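PDB 4PYS: beta-N-acetylhexosaminidase from Bacteroides fragilis, which probably hydrolyses terminal, non-reducing beta-linked N-acetylhexosamine residues from glycans. Local coordinates for residues A[228-231]-A[232-236]; A[369-372]-A[373-377]; A[449-452]-A[453-457]. All coordinates share one frame; numbering follows the deposited sequence.

Interaction 1. Residues A[228-231]-A[232-236]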
ATOM      1  N   GLY A 228      -3.039  20.819  -2.819  1.00 45.05           N
ATOM      2  CA  GLY A 228      -4.478  20.619  -2.883  1.00 46.71           C
ATOM      3  C   GLY A 228      -4.964  19.707  -1.773  1.00 45.54           C
ATOM      4  O   GLY A 228      -4.175  19.306  -0.916  1.00 42.42           O
ATOM      5  N   HIS A 229      -6.257  19.382  -1.787  1.00 45.62           N
ATOM      6  CA  HIS A 229      -6.873  18.584  -0.723  1.00 45.09           C
ATOM      7  C   HIS A 229      -6.596  19.181   0.658  1.00 46.09           C
ATOM      8  O   HIS A 229      -6.281  18.465   1.609  1.00 50.89           O
ATOM      9  CB  HIS A 229      -6.391  17.136  -0.798  1.00 44.44           C
ATOM     10  CG  HIS A 229      -6.638  16.497  -2.127  1.00 48.45           C
ATOM     11  ND1 HIS A 229      -7.757  15.736  -2.390  1.00 51.70           N
ATOM     12  CD2 HIS A 229      -5.923  16.527  -3.277  1.00 53.23           C
ATOM     13  CE1 HIS A 229      -7.717  15.318  -3.643  1.00 59.41           C
ATOM     14  NE2 HIS A 229      -6.615  15.783  -4.203  1.00 55.47           N
ATOM     15  N   ALA A 230      -6.721  20.500   0.755  1.00 48.91           N
ATOM     16  CA  ALA A 230      -6.298  21.225   1.948  1.00 53.08           C
ATOM     17  C   ALA A 230      -7.461  21.793   2.758  1.00 53.75           C
ATOM     18  O   ALA A 230      -7.244  22.354   3.830  1.00 52.29           O
ATOM     19  CB  ALA A 230      -5.344  22.340   1.560  1.00 56.58           C
ATOM     20  N   GLU A 231      -8.680  21.656   2.238  1.00 50.06           N
ATOM     21  CA  GLU A 231      -9.861  22.271   2.850  1.00 53.36           C
ATOM     22  C   GLU A 231      -9.972  22.055   4.368  1.00 52.22           C
ATOM     23  O   GLU A 231     -10.237  22.998   5.118  1.00 54.34           O
ATOM     24  CB  GLU A 231     -11.147  21.810   2.147  1.00 56.09           C
ATOM     25  CG  GLU A 231     -11.341  22.359   0.728  1.00 68.33           C
ATOM     26  CD  GLU A 231     -10.835  21.418  -0.359  1.00 68.25           C
ATOM     27  OE1 GLU A 231     -10.024  20.521  -0.054  1.00 58.61           O
ATOM     28  OE2 GLU A 231     -11.257  21.576  -1.524  1.00 75.57           O
ATOM     29  N   ALA A 232      -9.760  20.819   4.812  1.00 49.23           N
ATOM     30  CA  ALA A 232      -9.830  20.492   6.234  1.00 48.41           C
ATOM     31  C   ALA A 232      -8.719  21.197   7.012  1.00 50.46           C
ATOM     32  O   ALA A 232      -8.931  21.673   8.126  1.00 48.56           O
ATOM     33  CB  ALA A 232      -9.741  18.987   6.436  1.00 45.71           C
ATOM     34  N   ALA A 233      -7.530  21.235   6.420  1.00 45.07           N
ATOM     35  CA  ALA A 233      -6.394  21.924   7.026  1.00 45.51           C
ATOM     36  C   ALA A 233      -6.646  23.421   7.084  1.00 47.55           C
ATOM     37  O   ALA A 233      -6.247  24.092   8.041  1.00 48.25           O
ATOM     38  CB  ALA A 233      -5.121  21.637   6.248  1.00 41.88           C
ATOM     39  N   LEU A 234      -7.302  23.949   6.054  1.00 49.91           N
ATOM     40  CA  LEU A 234      -7.603  25.377   5.995  1.00 53.53           C
ATOM     41  C   LEU A 234      -8.664  25.773   7.014  1.00 56.26           C
ATOM     42  O   LEU A 234      -8.702  26.917   7.468  1.00 58.89           O
ATOM     43  CB  LEU A 234      -8.028  25.790   4.585  1.00 55.88           C
ATOM     44  CG  LEU A 234      -6.892  25.839   3.562  1.00 59.81           C
ATOM     45  CD1 LEU A 234      -7.407  26.196   2.184  1.00 62.30           C
ATOM     46  CD2 LEU A 234      -5.831  26.835   4.002  1.00 59.21           C
ATOM     47  N   ASN A 235      -9.526  24.824   7.366  1.00 55.97           N
ATOM     48  CA  ASN A 235     -10.496  25.036   8.440  1.00 58.58           C
ATOM     49  C   ASN A 235      -9.781  25.177   9.771  1.00 57.51           C
ATOM     50  O   ASN A 235     -10.181  25.955  10.636  1.00 60.35           O
ATOM     51  CB  ASN A 235     -11.477  23.870   8.511  1.00 59.42           C
ATOM     52  CG  ASN A 235     -12.804  24.202   7.897  1.00 68.12           C
ATOM     53  OD1 ASN A 235     -13.763  24.526   8.597  1.00 75.68           O
ATOM     54  ND2 ASN A 235     -12.867  24.146   6.574  1.00 71.16           N
ATOM     55  N   ALA A 236      -8.715  24.401   9.923  1.00 53.74           N
ATOM     56  CA  ALA A 236      -7.886  24.457  11.109  1.00 55.09           C
ATOM     57  C   ALA A 236      -7.104  25.770  11.153  1.00 54.11           C
ATOM     58  O   ALA A 236      -7.092  26.458  12.174  1.00 56.18           O
ATOM     59  CB  ALA A 236      -6.943  23.267  11.133  1.00 48.91           C
TER
HETATM   60  O   HOH W   1      -7.065  18.891   4.402  1.00 38.16           O

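Interaction 2. Residues A[369-372]-A[373-377]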
ATOM      1  N   LEU A 369       0.835   8.878 -20.361  1.00 35.95           N
ATOM      2  CA  LEU A 369       1.519  10.175 -20.375  1.00 39.39           C
ATOM      3  C   LEU A 369       2.507  10.340 -19.215  1.00 41.37           C
ATOM      4  O   LEU A 369       3.644  10.752 -19.421  1.00 39.65           O
ATOM      5  CB  LEU A 369       0.514  11.338 -20.382  1.00 38.97           C
ATOM      6  CG  LEU A 369       1.117  12.750 -20.438  1.00 41.22           C
ATOM      7  CD1 LEU A 369       2.061  12.882 -21.619  1.00 44.07           C
ATOM      8  CD2 LEU A 369       0.037  13.812 -20.513  1.00 43.35           C
ATOM      9  N   ALA A 370       2.080  10.009 -17.999  1.00 36.00           N
ATOM     10  CA  ALA A 370       2.949  10.197 -16.835  1.00 36.89           C
ATOM     11  C   ALA A 370       4.136   9.250 -16.873  1.00 35.84           C
ATOM     12  O   ALA A 370       5.256   9.619 -16.505  1.00 36.78           O
ATOM     13  CB  ALA A 370       2.179  10.003 -15.555  1.00 36.05           C
ATOM     14  N   LEU A 371       3.879   8.019 -17.290  1.00 31.46           N
ATOM     15  CA  LEU A 371       4.939   7.041 -17.460  1.00 33.66           C
ATOM     16  C   LEU A 371       5.965   7.563 -18.463  1.00 41.23           C
ATOM     17  O   LEU A 371       7.169   7.510 -18.220  1.00 36.15           O
ATOM     18  CB  LEU A 371       4.360   5.713 -17.955  1.00 34.99           C
ATOM     19  CG  LEU A 371       5.398   4.667 -18.354  1.00 41.64           C
ATOM     20  CD1 LEU A 371       6.201   4.277 -17.149  1.00 37.77           C
ATOM     21  CD2 LEU A 371       4.748   3.435 -18.970  1.00 43.05           C
ATOM     22  N   LYS A 372       5.485   8.075 -19.594  1.00 42.14           N
ATOM     23  CA  LYS A 372       6.382   8.589 -20.630  1.00 42.57           C
ATOM     24  C   LYS A 372       7.209   9.795 -20.171  1.00 44.88           C
ATOM     25  O   LYS A 372       8.397   9.892 -20.478  1.00 41.94           O
ATOM     26  CB  LYS A 372       5.606   8.923 -21.909  1.00 47.72           C
ATOM     27  CG  LYS A 372       5.281   7.704 -22.768  1.00 51.49           C
ATOM     28  CD  LYS A 372       4.873   8.085 -24.194  1.00 64.66           C
ATOM     29  CE  LYS A 372       3.390   8.436 -24.308  1.00 69.92           C
ATOM     30  NZ  LYS A 372       3.098   9.870 -24.021  1.00 74.58           N
ATOM     31  N   ASN A 373       6.596  10.716 -19.437  1.00 41.37           N
ATOM     32  CA  ASN A 373       7.329  11.901 -18.991  1.00 36.93           C
ATOM     33  C   ASN A 373       8.280  11.603 -17.836  1.00 37.35           C
ATOM     34  O   ASN A 373       9.328  12.234 -17.701  1.00 43.16           O
ATOM     35  CB  ASN A 373       6.369  13.037 -18.642  1.00 41.84           C
ATOM     36  CG  ASN A 373       5.722  13.639 -19.873  1.00 46.75           C
ATOM     37  OD1 ASN A 373       6.060  13.271 -20.995  1.00 46.53           O
ATOM     38  ND2 ASN A 373       4.792  14.565 -19.671  1.00 45.45           N
ATOM     39  N   ALA A 374       7.915  10.633 -17.006  1.00 35.44           N
ATOM     40  CA  ALA A 374       8.804  10.193 -15.940  1.00 33.63           C
ATOM     41  C   ALA A 374      10.091   9.584 -16.506  1.00 42.37           C
ATOM     42  O   ALA A 374      11.177   9.857 -15.997  1.00 39.38           O
ATOM     43  CB  ALA A 374       8.099   9.217 -15.019  1.00 33.37           C
ATOM     44  N   VAL A 375       9.984   8.769 -17.555  1.00 40.17           N
ATOM     45  CA  VAL A 375      11.195   8.214 -18.166  1.00 48.86           C
ATOM     46  C   VAL A 375      12.064   9.298 -18.829  1.00 49.18           C
ATOM     47  O   VAL A 375      13.290   9.243 -18.738  1.00 57.07           O
ATOM     48  CB  VAL A 375      10.920   7.025 -19.148  1.00 56.31           C
ATOM     49  CG1 VAL A 375       9.892   6.076 -18.581  1.00 52.98           C
ATOM     50  CG2 VAL A 375      10.504   7.509 -20.529  1.00 62.61           C
ATOM     51  N   ARG A 376      11.435  10.288 -19.469  1.00 50.23           N
ATOM     52  CA  ARG A 376      12.162  11.393 -20.108  1.00 52.30           C
ATOM     53  C   ARG A 376      12.986  12.170 -19.095  1.00 49.27           C
ATOM     54  O   ARG A 376      14.032  12.720 -19.426  1.00 54.17           O
ATOM     55  CB  ARG A 376      11.198  12.376 -20.787  1.00 58.55           C
ATOM     56  CG  ARG A 376      10.559  11.900 -22.087  1.00 60.41           C
ATOM     57  CD  ARG A 376       9.536  12.918 -22.612  1.00 58.38           C
ATOM     58  NE  ARG A 376      10.148  14.188 -22.990  1.00 62.00           N
ATOM     59  CZ  ARG A 376      10.145  15.287 -22.237  1.00 66.58           C
ATOM     60  NH1 ARG A 376      10.733  16.394 -22.676  1.00 63.95           N
ATOM     61  NH2 ARG A 376       9.555  15.285 -21.048  1.00 66.03           N
ATOM     62  N   HIS A 377      12.495  12.224 -17.861  1.00 42.90           N
ATOM     63  CA  HIS A 377      13.121  13.020 -16.810  1.00 46.53           C
ATOM     64  C   HIS A 377      13.887  12.158 -15.812  1.00 42.66           C
ATOM     65  O   HIS A 377      14.380  12.663 -14.801  1.00 47.66           O
ATOM     66  CB  HIS A 377      12.055  13.835 -16.068  1.00 48.66           C
ATOM     67  CG  HIS A 377      11.535  15.006 -16.844  1.00 58.07           C
ATOM     68  ND1 HIS A 377      12.255  16.170 -17.010  1.00 63.94           N
ATOM     69  CD2 HIS A 377      10.360  15.197 -17.492  1.00 61.14           C
ATOM     70  CE1 HIS A 377      11.552  17.024 -17.733  1.00 66.28           C
ATOM     71  NE2 HIS A 377      10.397  16.458 -18.037  1.00 65.17           N
TER

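Interaction 3. Residues A[449-452]-A[453-457]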
ATOM      1  N   ARG A 449     -15.353  -4.851  -2.379  1.00 20.38           N
ATOM      2  CA  ARG A 449     -14.644  -4.171  -3.461  1.00 21.55           C
ATOM      3  C   ARG A 449     -13.222  -4.714  -3.622  1.00 20.03           C
ATOM      4  O   ARG A 449     -12.723  -4.912  -4.735  1.00 18.17           O
ATOM      5  CB  ARG A 449     -14.565  -2.665  -3.147  1.00 21.70           C
ATOM      6  CG  ARG A 449     -15.869  -1.912  -3.353  1.00 22.69           C
ATOM      7  CD  ARG A 449     -15.917  -0.666  -2.454  1.00 22.47           C
ATOM      8  NE  ARG A 449     -17.057   0.174  -2.809  1.00 24.74           N
ATOM      9  CZ  ARG A 449     -18.317  -0.103  -2.498  1.00 27.48           C
ATOM     10  NH1 ARG A 449     -18.615  -1.195  -1.799  1.00 26.22           N
ATOM     11  NH2 ARG A 449     -19.284   0.717  -2.883  1.00 28.57           N
ATOM     12  N   VAL A 450     -12.561  -4.947  -2.497  1.00 16.73           N
ATOM     13  CA  VAL A 450     -11.164  -5.361  -2.511  1.00 17.13           C
ATOM     14  C   VAL A 450     -10.979  -6.795  -3.020  1.00 20.14           C
ATOM     15  O   VAL A 450     -10.098  -7.046  -3.851  1.00 17.46           O
ATOM     16  CB  VAL A 450     -10.544  -5.191  -1.126  1.00 17.42           C
ATOM     17  CG1 VAL A 450      -9.139  -5.791  -1.088  1.00 17.69           C
ATOM     18  CG2 VAL A 450     -10.496  -3.695  -0.760  1.00 18.04           C
ATOM     19  N   PHE A 451     -11.809  -7.720  -2.534  1.00 20.25           N
ATOM     20  CA  PHE A 451     -11.718  -9.141  -2.927  1.00 19.42           C
ATOM     21  C   PHE A 451     -12.818  -9.531  -3.894  1.00 18.30           C
ATOM     22  O   PHE A 451     -13.971  -9.164  -3.689  1.00 19.54           O
ATOM     23  CB  PHE A 451     -11.842 -10.031  -1.684  1.00 19.62           C
ATOM     24  CG  PHE A 451     -10.635  -9.980  -0.794  1.00 25.16           C
ATOM     25  CD1 PHE A 451     -10.537  -9.022   0.203  1.00 31.86           C
ATOM     26  CD2 PHE A 451      -9.590 -10.876  -0.977  1.00 27.77           C
ATOM     27  CE1 PHE A 451      -9.412  -8.962   1.015  1.00 26.87           C
ATOM     28  CE2 PHE A 451      -8.463 -10.824  -0.170  1.00 31.18           C
ATOM     29  CZ  PHE A 451      -8.386  -9.865   0.824  1.00 22.96           C
ATOM     30  N   PRO A 452     -12.498 -10.365  -4.902  1.00 17.95           N
ATOM     31  CA  PRO A 452     -11.220 -11.046  -5.123  1.00 16.02           C
ATOM     32  C   PRO A 452     -10.249 -10.308  -6.032  1.00 18.36           C
ATOM     33  O   PRO A 452      -9.190 -10.844  -6.285  1.00 16.56           O
ATOM     34  CB  PRO A 452     -11.647 -12.343  -5.837  1.00 20.75           C
ATOM     35  CG  PRO A 452     -12.852 -11.920  -6.629  1.00 19.84           C
ATOM     36  CD  PRO A 452     -13.577 -10.910  -5.754  1.00 20.19           C
ATOM     37  N   ARG A 453     -10.579  -9.126  -6.532  1.00 18.91           N
ATOM     38  CA  ARG A 453      -9.698  -8.526  -7.535  1.00 18.72           C
ATOM     39  C   ARG A 453      -8.291  -8.212  -7.029  1.00 19.67           C
ATOM     40  O   ARG A 453      -7.330  -8.228  -7.801  1.00 16.66           O
ATOM     41  CB  ARG A 453     -10.355  -7.307  -8.179  1.00 20.22           C
ATOM     42  CG  ARG A 453     -11.571  -7.680  -9.042  1.00 19.41           C
ATOM     43  CD  ARG A 453     -12.337  -6.443  -9.519  1.00 21.57           C
ATOM     44  NE  ARG A 453     -12.765  -5.635  -8.376  1.00 19.78           N
ATOM     45  CZ  ARG A 453     -13.234  -4.397  -8.459  1.00 21.41           C
ATOM     46  NH1 ARG A 453     -13.359  -3.803  -9.640  1.00 21.51           N
ATOM     47  NH2 ARG A 453     -13.573  -3.745  -7.348  1.00 19.23           N
ATOM     48  N   ILE A 454      -8.142  -7.959  -5.736  1.00 15.75           N
ATOM     49  CA  ILE A 454      -6.780  -7.728  -5.213  1.00 15.35           C
ATOM     50  C   ILE A 454      -5.872  -8.954  -5.381  1.00 18.92           C
ATOM     51  O   ILE A 454      -4.645  -8.839  -5.423  1.00 18.46           O
ATOM     52  CB  ILE A 454      -6.796  -7.272  -3.733  1.00 16.77           C
ATOM     53  CG1 ILE A 454      -5.428  -6.673  -3.364  1.00 21.52           C
ATOM     54  CG2 ILE A 454      -7.177  -8.424  -2.799  1.00 18.08           C
ATOM     55  CD1 ILE A 454      -5.496  -5.570  -2.374  1.00 26.08           C
ATOM     56  N   LEU A 455      -6.465 -10.139  -5.497  1.00 15.92           N
ATOM     57  CA  LEU A 455      -5.642 -11.327  -5.638  1.00 15.00           C
ATOM     58  C   LEU A 455      -4.948 -11.325  -6.993  1.00 17.78           C
ATOM     59  O   LEU A 455      -3.840 -11.839  -7.129  1.00 16.19           O
ATOM     60  CB  LEU A 455      -6.503 -12.594  -5.496  1.00 15.54           C
ATOM     61  CG  LEU A 455      -7.141 -12.796  -4.124  1.00 19.83           C
ATOM     62  CD1 LEU A 455      -8.048 -14.022  -4.139  1.00 19.85           C
ATOM     63  CD2 LEU A 455      -6.060 -12.971  -3.078  1.00 23.35           C
ATOM     64  N   ALA A 456      -5.607 -10.765  -8.000  1.00 15.49           N
ATOM     65  CA  ALA A 456      -5.000 -10.696  -9.327  1.00 16.14           C
ATOM     66  C   ALA A 456      -3.866  -9.684  -9.307  1.00 16.76           C
ATOM     67  O   ALA A 456      -2.818  -9.899  -9.914  1.00 16.74           O
ATOM     68  CB  ALA A 456      -6.035 -10.325 -10.369  1.00 19.40           C
ATOM     69  N   LEU A 457      -4.072  -8.584  -8.590  1.00 15.76           N
ATOM     70  CA  LEU A 457      -3.016  -7.578  -8.444  1.00 15.57           C
ATOM     71  C   LEU A 457      -1.828  -8.144  -7.675  1.00 14.91           C
ATOM     72  O   LEU A 457      -0.677  -7.954  -8.078  1.00 15.76           O
ATOM     73  CB  LEU A 457      -3.568  -6.312  -7.765  1.00 13.72           C
ATOM     74  CG  LEU A 457      -4.603  -5.585  -8.628  1.00 16.39           C
ATOM     75  CD1 LEU A 457      -5.301  -4.461  -7.858  1.00 17.96           C
ATOM     76  CD2 LEU A 457      -3.957  -5.056  -9.910  1.00 17.73           C
TER
HETATM   77  O   HOH W   2     -12.781  -7.390  -5.998  1.00 19.40           O

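Interaction 1. Residues A[228-231]-A[232-236]
The side-chain amide of Asn235 lies edge-on to the backbone carbonyl of Glu231, with the oxygen almost exactly in the amide plane. ND2 of Asn235 points an N-H at O of Glu231 over 3.2 Å, and the bond is nearly straight at 170°. Seen from the carbonyl the approach is less regular, because ND2 stands 43° above the C=O plane. The backbone N of Asn235 reaches the same Glu231 O from the other face of that plane, at 3.0 Å, so one oxygen is gripped by two donors of one residue. A chi1 of -102°, well off a staggered value, folds the amide back along the helix for this. ND2 also donates to Val247 O, which helps fix the turn of the amide.

One residue earlier, Leu234 N binds Ala230 O at 2.7 Å and opens the first turn of the helix. Leu234 CG packs 3.5 Å from Ala230 O, the oxygen its own N binds. On another side of the turn a water donates to His229 O at 2.9 Å and accepts from Ala233 N at 3.1 Å, tying the loop to the helix start.

The turn joins the loop after barrel strand 219-223 to helix 231-236. His229 is held by Glu170 and by Asp291 of the HLGGDE sequence, while Leu234 lies about 10 Å from the zinc ion. Phe259, next to zinc ligand Cys260, covers Ala230 and Ala233, and helix 183-186 packs on Ala233 and Ala236.

Interaction 2. Residues A[369-372]-A[373-377]
Ala374 N donates to Ala370 O at 2.9 Å, the shortest of four consecutive i to i+4 bonds that make this a regular alpha-helix. Helix 369-376 belongs to the TIM-barrel catalytic domain, in the crossover that connects the neighbouring parallel strands 356-360 and 381-383. The other three bonds run from Asn373 N to Leu369 O, from Val375 N to Leu371 O and from Arg376 N to Lys372 O; the last of these measures 3.2 Å.

On one flank the side chains of Leu369 and Asn373 cross obliquely, Leu369 CD1 coming to 3.8 Å from Asn373 ND2. The methyl lies against the amide nitrogen, whose hydrogen bond goes to Ile345 O in a neighbouring loop. With chi1 at -71°, Asn373 sets its CG beside its own backbone N and 3.6 Å from Leu369 O.

The inward side is apolar: two alanines and Leu371. Ala370 rests on Trp360, Ala374 on Ile358 and Val381, and Leu371 reaches both strands; a formic acid molecule, probably from the crystallisation liquor, lies about 3 Å from the Ala370 side chain. At the margin of this buried side, Leu371 CD1 touches CG1 of the exposed Val375 at 4.3 Å. Arg376 leaves the flank of the last turn, leaning back along the helix, to a salt bridge with Asp348, whose OD1 also takes a hydrogen bond from His377.

Val375 packs tightly against the turn behind it. Its chi1 of -43° sends the two methyls to successive carbonyls: CG1 lies 3.1 Å from Leu371 O, and CG2 lies 3.2 Å from Lys372 O.

Interaction 3. Residues A[449-452]-A[453-457]
Val450 and Ile454 are joined by a helical bond across a break in the backbone: Ile454 N donates to Val450 O at 2.9 Å, although Phe451 between them has left helical geometry with psi at 141°. A cis peptide precedes Pro452, and the chain then re-enters a helix. Leu455 N turns back to Pro452 O, also at 2.9 Å, an i to i+3 bond in the turn after the proline. This kink links helix 447-450 to helix 453-462, after the last strand of the TIM barrel, 428-435.

Arg453 bridges the break by doubling back. Its NH2 donates to Arg449 O at 3.0 Å, with the oxygen close to the guanidinium plane. A water beside them donates to Arg449 O and accepts from Arg453 N and Arg453 NE, so Arg449 O receives two donors and the guanidinium edge is held at NE as well as NH2. NH1 of Arg453 is taken by Phe393 O, and Phe407 gives the guanidinium a cation-pi partner; Arg449 turns off toward Trp505 O and the ring of Trp398.

Ile454 carries much of the apolar contact, with Leu455 packing on Pro452 and Phe451. Ile454 runs beside Val450 in the same direction, its CG2 3.7 Å from Val450 CG1. With CG1 swung opposite the backbone N (chi1 -164°), CG2 falls between that N and the carbonyl carbon. Tyr489 and Phe491 meet the Phe451 ring from the C-terminal region. Ile454 CG2 makes a CH-pi contact over one face of the Phe451 ring, 4.0 Å from its centroid and 18° off the normal.

Overall arrangement
The three contacts follow one another along the catalytic barrel domain without touching; their centres are 28 to 32 Å apart. Interaction 3 is wholly buried, wedged between the last barrel strand and helices 409-415 and 470-486, and it mixes aromatic, aliphatic and arginine chemistry round a bridging water. Interaction 1 is also largely buried, but it starts a helix rather than bending the chain between two, and its neighbours include the zinc-site loop and the residues that hold His229. Interaction 2 is an uninterrupted helix with one side on strands 356-360 and 381-383 and the other toward solvent, so backbone bonds dominate it, with Lys372 and Arg376 on its exposed side, Arg376 in a salt bridge with Asp348.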